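Local coordinates for protein acyl-CoA dehydrogenase (Bacillus anthracis, PDB 3OWA) that probably catalyses the FAD-dependent alpha,beta-dehydrogenation of acyl-CoA thioesters, as other members of the acyl-CoA dehydrogenase family do, at residues Val127-Glu132 against His258-Asn263; Tyr199-Ile202 against His206-Ala209; Ser337-Glu342 against Gly347-Ala352. One frame throughout, in Å; residues are numbered along the deposited sequence.

Interaction 1: residues Val127-Glu132 against His258-Asn263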
loop_
_atom_site.group_PDB
_atom_site.type_symbol
_atom_site.label_atom_id
_atom_site.label_comp_id
_atom_site.label_asym_id
_atom_site.label_seq_id
_atom_site.Cartn_x
_atom_site.Cartn_y
_atom_site.Cartn_z
ATOM N N VAL A 127 -0.522 -18.713 31.381
ATOM C CA VAL A 127 -1.943 -18.724 31.717
ATOM C C VAL A 127 -2.652 -19.992 31.200
ATOM O O VAL A 127 -3.396 -20.645 31.940
ATOM C CB VAL A 127 -2.691 -17.448 31.197
ATOM C CG1 VAL A 127 -4.215 -17.554 31.480
ATOM C CG2 VAL A 127 -2.113 -16.163 31.833
ATOM N N LEU A 128 -2.417 -20.341 29.949
ATOM C CA LEU A 128 -3.158 -21.406 29.300
ATOM C C LEU A 128 -2.533 -22.774 29.460
ATOM O O LEU A 128 -3.260 -23.768 29.494
ATOM C CB LEU A 128 -3.356 -21.103 27.814
ATOM C CG LEU A 128 -4.116 -19.799 27.539
ATOM C CD1 LEU A 128 -4.266 -19.584 26.056
ATOM C CD2 LEU A 128 -5.482 -19.787 28.189
ATOM N N PHE A 129 -1.202 -22.843 29.537
ATOM C CA PHE A 129 -0.529 -24.137 29.544
ATOM C C PHE A 129 0.408 -24.357 30.704
ATOM O O PHE A 129 1.047 -25.392 30.786
ATOM C CB PHE A 129 0.189 -24.360 28.214
ATOM C CG PHE A 129 -0.738 -24.309 27.033
ATOM C CD1 PHE A 129 -1.611 -25.376 26.777
ATOM C CD2 PHE A 129 -0.782 -23.191 26.210
ATOM C CE1 PHE A 129 -2.487 -25.340 25.709
ATOM C CE2 PHE A 129 -1.648 -23.153 25.137
ATOM C CZ PHE A 129 -2.517 -24.227 24.885
ATOM N N GLY A 130 0.496 -23.395 31.619
ATOM C CA GLY A 130 1.357 -23.582 32.801
ATOM C C GLY A 130 0.730 -24.572 33.785
ATOM O O GLY A 130 -0.500 -24.660 33.874
ATOM N N ASN A 131 1.562 -25.315 34.523
ATOM C CA ASN A 131 1.053 -26.132 35.615
ATOM C C ASN A 131 0.862 -25.224 36.818
ATOM O O ASN A 131 1.268 -24.052 36.786
ATOM C CB ASN A 131 1.974 -27.314 35.949
ATOM C CG ASN A 131 3.354 -26.883 36.420
ATOM O OD1 ASN A 131 3.515 -25.914 37.162
ATOM N ND2 ASN A 131 4.354 -27.622 36.010
ATOM N N GLU A 132 0.262 -25.773 37.878
ATOM C CA GLU A 132 -0.144 -24.990 39.027
ATOM C C GLU A 132 1.023 -24.225 39.611
ATOM O O GLU A 132 0.886 -23.057 39.978
ATOM C CB GLU A 132 -0.751 -25.902 40.104
ATOM C CG GLU A 132 -1.333 -25.161 41.317
ATOM C CD GLU A 132 -2.540 -24.263 40.964
ATOM O OE1 GLU A 132 -3.088 -24.359 39.838
ATOM O OE2 GLU A 132 -2.941 -23.463 41.836
ATOM N N HIS A 258 4.274 -27.612 19.587
ATOM C CA HIS A 258 3.372 -27.148 18.500
ATOM C C HIS A 258 1.959 -26.840 18.965
ATOM O O HIS A 258 1.298 -25.919 18.429
ATOM C CB HIS A 258 3.339 -28.107 17.292
ATOM C CG HIS A 258 2.609 -29.395 17.552
ATOM N ND1 HIS A 258 3.210 -30.477 18.158
ATOM C CD2 HIS A 258 1.326 -29.763 17.308
ATOM C CE1 HIS A 258 2.331 -31.462 18.270
ATOM N NE2 HIS A 258 1.179 -31.052 17.765
ATOM N N ILE A 259 1.499 -27.587 19.959
ATOM C CA ILE A 259 0.176 -27.364 20.517
ATOM C C ILE A 259 0.078 -25.962 21.170
ATOM O O ILE A 259 -0.926 -25.229 20.992
ATOM C CB ILE A 259 -0.168 -28.471 21.522
ATOM C CG1 ILE A 259 -0.407 -29.790 20.776
ATOM C CG2 ILE A 259 -1.368 -28.083 22.408
ATOM C CD1 ILE A 259 -0.444 -31.010 21.690
ATOM N N ILE A 260 1.123 -25.580 21.896
ATOM C CA ILE A 260 1.185 -24.231 22.480
ATOM C C ILE A 260 1.277 -23.154 21.381
ATOM O O ILE A 260 0.473 -22.183 21.379
ATOM C CB ILE A 260 2.316 -24.110 23.497
ATOM C CG1 ILE A 260 2.136 -25.183 24.593
ATOM C CG2 ILE A 260 2.406 -22.637 24.077
ATOM C CD1 ILE A 260 3.360 -25.281 25.573
ATOM N N ALA A 261 2.179 -23.371 20.409
ATOM C CA ALA A 261 2.449 -22.384 19.389
ATOM C C ALA A 261 1.209 -22.120 18.544
ATOM O O ALA A 261 0.937 -20.960 18.176
ATOM C CB ALA A 261 3.632 -22.807 18.493
ATOM N N PHE A 262 0.478 -23.193 18.228
ATOM C CA PHE A 262 -0.704 -23.080 17.393
ATOM C C PHE A 262 -1.832 -22.363 18.146
ATOM O O PHE A 262 -2.525 -21.502 17.575
ATOM C CB PHE A 262 -1.166 -24.452 16.855
ATOM C CG PHE A 262 -2.671 -24.528 16.589
ATOM C CD1 PHE A 262 -3.218 -24.056 15.376
ATOM C CD2 PHE A 262 -3.551 -25.071 17.558
ATOM C CE1 PHE A 262 -4.629 -24.111 15.128
ATOM C CE2 PHE A 262 -4.946 -25.137 17.321
ATOM C CZ PHE A 262 -5.479 -24.644 16.106
ATOM N N ASN A 263 -2.007 -22.697 19.420
ATOM C CA ASN A 263 -3.061 -22.074 20.198
ATOM C C ASN A 263 -2.791 -20.605 20.467
ATOM O O ASN A 263 -3.713 -19.787 20.371
ATOM C CB ASN A 263 -3.286 -22.804 21.512
ATOM C CG ASN A 263 -4.273 -23.929 21.375
ATOM O OD1 ASN A 263 -5.497 -23.716 21.360
ATOM N ND2 ASN A 263 -3.752 -25.134 21.271
#
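The ring of Phe129 lies against Ile260 and Asn263, and this one aromatic side chain supplies nearly all that segment 127-132 gives to the contact. Phe129 CG stands anti to the carbonyl carbon, beside the backbone N, which turns the ring to helix 257-293. Ile260 comes over a face of the ring. Its CG1 sits 4.1 Å from the centroid of the Phe129 ring, 22° off the normal, which is a CH-pi contact shifted toward the rim. The two side chains run past each other in opposite directions. Ile260 CG2 adds a second touch, 3.9 Å from Phe129 CD2. Asn263 meets the far end of the same ring in another way. Its CB lies at the ring edge, near the ring plane, 3.7 Å from Phe129 CZ. The Asn263 side chain crosses the phenylalanine at about a right angle, with amide and ring planes 56° apart.

ND2 of Asn263 donates back to Ile259 O at 2.8 Å, with a nearly straight angle of 167°. This bond is what holds the rotation of the amide beside the ring. Ile259 O also accepts from the backbone N of Asn263, and the two donors come from opposite faces of its carbonyl plane. No hydrogen bond links the two segments, so the join is apolar.

Phe129 ends helix 124-129 of the N-terminal domain, and Ile260 lies near the start of helix 257-293 of the C-terminal domain. Helix 348-355 packs on Phe129 and Asn263 through Ala351, while Tyr199 of strand 195-202 touches Ile260.

Interaction 2: residues Tyr199-Ile202 against His206-Ala209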
loop_
_atom_site.group_PDB
_atom_site.type_symbol
_atom_site.label_atom_id
_atom_site.label_comp_id
_atom_site.label_asym_id
_atom_site.label_seq_id
_atom_site.Cartn_x
_atom_site.Cartn_y
_atom_site.Cartn_z
ATOM N N TYR A 199 11.118 -21.644 22.483
ATOM C CA TYR A 199 10.889 -22.966 21.910
ATOM C C TYR A 199 12.205 -23.523 21.454
ATOM O O TYR A 199 13.002 -22.787 20.856
ATOM C CB TYR A 199 9.997 -22.815 20.684
ATOM C CG TYR A 199 8.569 -22.511 21.013
ATOM C CD1 TYR A 199 7.624 -23.548 21.132
ATOM C CD2 TYR A 199 8.133 -21.196 21.162
ATOM C CE1 TYR A 199 6.277 -23.269 21.397
ATOM C CE2 TYR A 199 6.786 -20.919 21.435
ATOM C CZ TYR A 199 5.872 -21.940 21.545
ATOM O OH TYR A 199 4.533 -21.605 21.787
ATOM N N ALA A 200 12.448 -24.817 21.731
ATOM C CA ALA A 200 13.719 -25.463 21.403
ATOM C C ALA A 200 13.440 -26.949 21.210
ATOM O O ALA A 200 12.424 -27.440 21.692
ATOM C CB ALA A 200 14.741 -25.284 22.524
ATOM N N LYS A 201 14.326 -27.659 20.524
ATOM C CA LYS A 201 14.132 -29.095 20.333
ATOM C C LYS A 201 14.994 -29.899 21.300
ATOM O O LYS A 201 16.216 -29.861 21.211
ATOM C CB LYS A 201 14.395 -29.521 18.882
ATOM C CG LYS A 201 13.397 -28.938 17.911
ATOM C CD LYS A 201 13.685 -29.387 16.473
ATOM C CE LYS A 201 12.612 -28.821 15.537
ATOM N NZ LYS A 201 12.817 -29.332 14.130
ATOM N N ILE A 202 14.339 -30.603 22.233
ATOM C CA ILE A 202 15.033 -31.489 23.184
ATOM C C ILE A 202 15.772 -32.576 22.421
ATOM O O ILE A 202 15.180 -33.216 21.589
ATOM C CB ILE A 202 14.073 -32.059 24.239
ATOM C CG1 ILE A 202 13.587 -30.899 25.124
ATOM C CG2 ILE A 202 14.779 -33.168 25.080
ATOM C CD1 ILE A 202 12.397 -31.185 26.001
ATOM N N HIS A 206 12.714 -33.073 19.738
ATOM C CA HIS A 206 11.374 -32.904 20.273
ATOM C C HIS A 206 11.075 -31.426 20.590
ATOM O O HIS A 206 11.556 -30.870 21.605
ATOM C CB HIS A 206 11.186 -33.758 21.530
ATOM C CG HIS A 206 11.426 -35.223 21.322
ATOM N ND1 HIS A 206 12.268 -35.957 22.130
ATOM C CD2 HIS A 206 10.937 -36.092 20.406
ATOM C CE1 HIS A 206 12.285 -37.216 21.723
ATOM N NE2 HIS A 206 11.498 -37.322 20.671
ATOM N N PHE A 207 10.250 -30.834 19.726
ATOM C CA PHE A 207 9.944 -29.410 19.733
ATOM C C PHE A 207 9.137 -29.097 20.985
ATOM O O PHE A 207 8.038 -29.641 21.176
ATOM C CB PHE A 207 9.155 -29.086 18.472
ATOM C CG PHE A 207 8.804 -27.630 18.313
ATOM C CD1 PHE A 207 9.725 -26.748 17.755
ATOM C CD2 PHE A 207 7.542 -27.153 18.704
ATOM C CE1 PHE A 207 9.401 -25.384 17.582
ATOM C CE2 PHE A 207 7.202 -25.802 18.540
ATOM C CZ PHE A 207 8.129 -24.917 17.979
ATOM N N SER A 208 9.691 -28.242 21.847
ATOM C CA SER A 208 9.149 -28.040 23.202
ATOM C C SER A 208 9.248 -26.572 23.665
ATOM O O SER A 208 10.068 -25.858 23.168
ATOM C CB SER A 208 9.927 -28.931 24.212
ATOM O OG SER A 208 9.904 -30.299 23.826
ATOM N N ALA A 209 8.408 -26.141 24.602
ATOM C CA ALA A 209 8.459 -24.765 25.087
ATOM C C ALA A 209 9.054 -24.723 26.481
ATOM O O ALA A 209 8.887 -25.680 27.245
ATOM C CB ALA A 209 7.061 -24.141 25.068
#
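Strands 199-202 and 206-209 run antiparallel as the two arms of a beta hairpin, with their short axes 4.3 Å apart at closest and their directions at 140°. The hairpin belongs to the beta domain in the middle of the acyl-CoA dehydrogenase fold. Ala200 with Ser208 and Ile202 with His206 are the hydrogen-bonded pairs. Tyr199 with Ala209 and Lys201 with Phe207 are the non-hydrogen-bonded ones.

Tyr199, Lys201, Phe207 and Ala209 share one face. The rings of Tyr199 and Phe207 are near parallel, with planes at 18°. They are slid apart and barely overlap, their centroids lying 5.3 Å from each other. Phe207 has its CG anti to the backbone N (chi1 -178°), and this brings its far end toward the tyrosine, with CE2 3.5 Å from Tyr199 CD1. Ala209 covers a face of the Tyr199 ring. Ala209 CB is 4.2 Å from the centroid of the Tyr199 ring in a CH-pi contact. The Tyr199 hydroxyl is hydrogen-bonded to that of Tyr151, whose ring stands steeply to the Tyr199 ring. Helix 257-293 touches Tyr199 through Ala261. Lys201 lays its extended chain beside Phe207.

On the other face, Ile202 packs on Ser208, with CD1 of Ile202 3.4 Å from Ser208 OG. Ser208 OG is hydrogen-bonded to the backbone N of Gly255. Two donors grip His206 O: Ile202 N at 2.9 Å and Ser208 OG at 2.8 Å, reaching it from opposite faces of the carbonyl plane.

Interaction 3: residues Ser337-Glu342 against Gly347-Ala352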
loop_
_atom_site.group_PDB
_atom_site.type_symbol
_atom_site.label_atom_id
_atom_site.label_comp_id
_atom_site.label_asym_id
_atom_site.label_seq_id
_atom_site.Cartn_x
_atom_site.Cartn_y
_atom_site.Cartn_z
ATOM N N SER A 337 -18.632 -18.920 28.270
ATOM C CA SER A 337 -19.832 -18.983 29.123
ATOM C C SER A 337 -20.143 -20.379 29.644
ATOM O O SER A 337 -20.670 -20.526 30.746
ATOM C CB SER A 337 -21.060 -18.459 28.368
ATOM O OG SER A 337 -21.088 -17.045 28.352
ATOM N N THR A 338 -19.823 -21.393 28.843
ATOM C CA THR A 338 -20.083 -22.796 29.183
ATOM C C THR A 338 -19.217 -23.285 30.340
ATOM O O THR A 338 -19.598 -24.195 31.080
ATOM C CB THR A 338 -19.816 -23.681 27.962
ATOM O OG1 THR A 338 -20.572 -23.174 26.862
ATOM C CG2 THR A 338 -20.219 -25.130 28.220
ATOM N N LEU A 339 -18.058 -22.659 30.499
ATOM C CA LEU A 339 -17.021 -23.166 31.382
ATOM C C LEU A 339 -17.211 -22.863 32.883
ATOM O O LEU A 339 -17.447 -21.720 33.287
ATOM C CB LEU A 339 -15.638 -22.707 30.885
ATOM C CG LEU A 339 -15.189 -23.023 29.445
ATOM C CD1 LEU A 339 -13.738 -22.605 29.272
ATOM C CD2 LEU A 339 -15.373 -24.492 29.056
ATOM N N SER A 340 -17.109 -23.916 33.696
ATOM C CA SER A 340 -17.035 -23.794 35.154
ATOM C C SER A 340 -15.741 -23.075 35.565
ATOM O O SER A 340 -14.820 -22.907 34.753
ATOM C CB SER A 340 -17.085 -25.178 35.820
ATOM O OG SER A 340 -15.775 -25.713 35.988
ATOM N N GLU A 341 -15.677 -22.668 36.830
ATOM C CA GLU A 341 -14.526 -21.924 37.353
ATOM C C GLU A 341 -13.249 -22.776 37.438
ATOM O O GLU A 341 -12.140 -22.238 37.363
ATOM C CB GLU A 341 -14.862 -21.298 38.713
ATOM C CG GLU A 341 -15.941 -20.208 38.647
ATOM C CD GLU A 341 -17.019 -20.353 39.727
ATOM O OE1 GLU A 341 -16.702 -20.791 40.859
ATOM O OE2 GLU A 341 -18.191 -20.024 39.437
ATOM N N GLU A 342 -13.415 -24.092 37.595
ATOM C CA GLU A 342 -12.298 -25.045 37.550
ATOM C C GLU A 342 -11.683 -25.148 36.147
ATOM O O GLU A 342 -10.452 -25.248 36.009
ATOM C CB GLU A 342 -12.735 -26.434 38.029
ATOM C CG GLU A 342 -12.366 -26.764 39.492
ATOM C CD GLU A 342 -13.249 -27.907 40.058
ATOM O OE1 GLU A 342 -14.242 -28.296 39.391
ATOM O OE2 GLU A 342 -12.955 -28.414 41.182
ATOM N N GLY A 347 -7.244 -23.625 32.120
ATOM C CA GLY A 347 -6.777 -22.913 30.921
ATOM C C GLY A 347 -6.818 -23.705 29.625
ATOM O O GLY A 347 -6.928 -23.133 28.557
ATOM N N LYS A 348 -6.740 -25.032 29.720
ATOM C CA LYS A 348 -6.898 -25.872 28.540
ATOM C C LYS A 348 -8.243 -25.605 27.836
ATOM O O LYS A 348 -8.295 -25.504 26.604
ATOM C CB LYS A 348 -6.780 -27.346 28.919
ATOM C CG LYS A 348 -6.410 -28.241 27.767
ATOM C CD LYS A 348 -6.518 -29.710 28.176
ATOM C CE LYS A 348 -6.696 -30.583 26.940
ATOM N NZ LYS A 348 -8.054 -30.406 26.337
ATOM N N ALA A 349 -9.314 -25.466 28.611
ATOM C CA ALA A 349 -10.627 -25.188 28.031
ATOM C C ALA A 349 -10.755 -23.766 27.453
ATOM O O ALA A 349 -11.491 -23.573 26.491
ATOM C CB ALA A 349 -11.762 -25.484 29.028
ATOM N N VAL A 350 -10.064 -22.787 28.046
ATOM C CA VAL A 350 -10.014 -21.420 27.496
ATOM C C VAL A 350 -9.361 -21.476 26.109
ATOM O O VAL A 350 -9.909 -20.969 25.141
ATOM C CB VAL A 350 -9.254 -20.408 28.422
ATOM C CG1 VAL A 350 -9.422 -18.965 27.919
ATOM C CG2 VAL A 350 -9.711 -20.517 29.881
ATOM N N ALA A 351 -8.212 -22.133 26.016
ATOM C CA ALA A 351 -7.513 -22.304 24.730
ATOM C C ALA A 351 -8.405 -22.954 23.647
ATOM O O ALA A 351 -8.459 -22.459 22.517
ATOM C CB ALA A 351 -6.199 -23.085 24.922
ATOM N N ALA A 352 -9.112 -24.034 23.998
ATOM C CA ALA A 352 -10.032 -24.693 23.064
ATOM C C ALA A 352 -11.225 -23.810 22.695
ATOM O O ALA A 352 -11.724 -23.895 21.595
ATOM C CB ALA A 352 -10.504 -26.030 23.620
#
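The contact lies in the connection between helix 305-336 and helix 348-355, which contains the short helix 341-346. Leu339 meets Ala349 here. CD1 of Leu339 is 3.5 Å from Ala349 CB, and CD2 is 3.7 Å from that same methyl carbon. Both branches of the leucine therefore close on one small side chain. CG of Leu339 is anti to its carbonyl carbon (chi1 -56°), which turns the branched end onto the alanine. CD1 also reaches the backbone, 3.9 Å from Val350 N. The contact is apolar, with no hydrogen bond across it.

The segments belong to the mainly helical C-terminal domain of the acyl-CoA dehydrogenase fold. Short helix 341-346 begins in segment 337-342 and runs up to Gly347. It is entered through an N-cap at Ser340. OG of Ser340 accepts a weak bond from Glu342 N at 3.3 Å. The backbone N of Ser340 is hydrogen-bonded to Glu343 OE1.

Gly347 both ends that short helix and precedes the next one. Its phi is positive (97°), a backbone shape that glycine adopts readily. The new helix then starts at once, with Ala351 N bonded to Gly347 O at 3.0 Å. Val350 is buried and touches Phe332 and Met336 of helix 305-336, and it also touches Leu128 of helix 124-129.

In the fold
Interactions 1 and 2 touch, with centres about 13 Å apart. Ile260 CD1 lies 3.9 Å from Ala209 CB, and His258 N is 3.4 Å from Phe207 CD2. Along the chain, interaction 2 is nested inside the loop that interaction 1 closes. Interaction 3 follows later and also touches interaction 1, with Leu128 CD2 3.7 Å from Gly347 O. Interactions 2 and 3 do not meet; their nearest atoms are about 11 Å apart. Interaction 1, which joins the N- and C-terminal domains, touches the beta domain through interaction 2 and the helices of interaction 3. A bound FAD is close by, about 7 Å from the Tyr199 side chain and about 11 Å from that of Ile260.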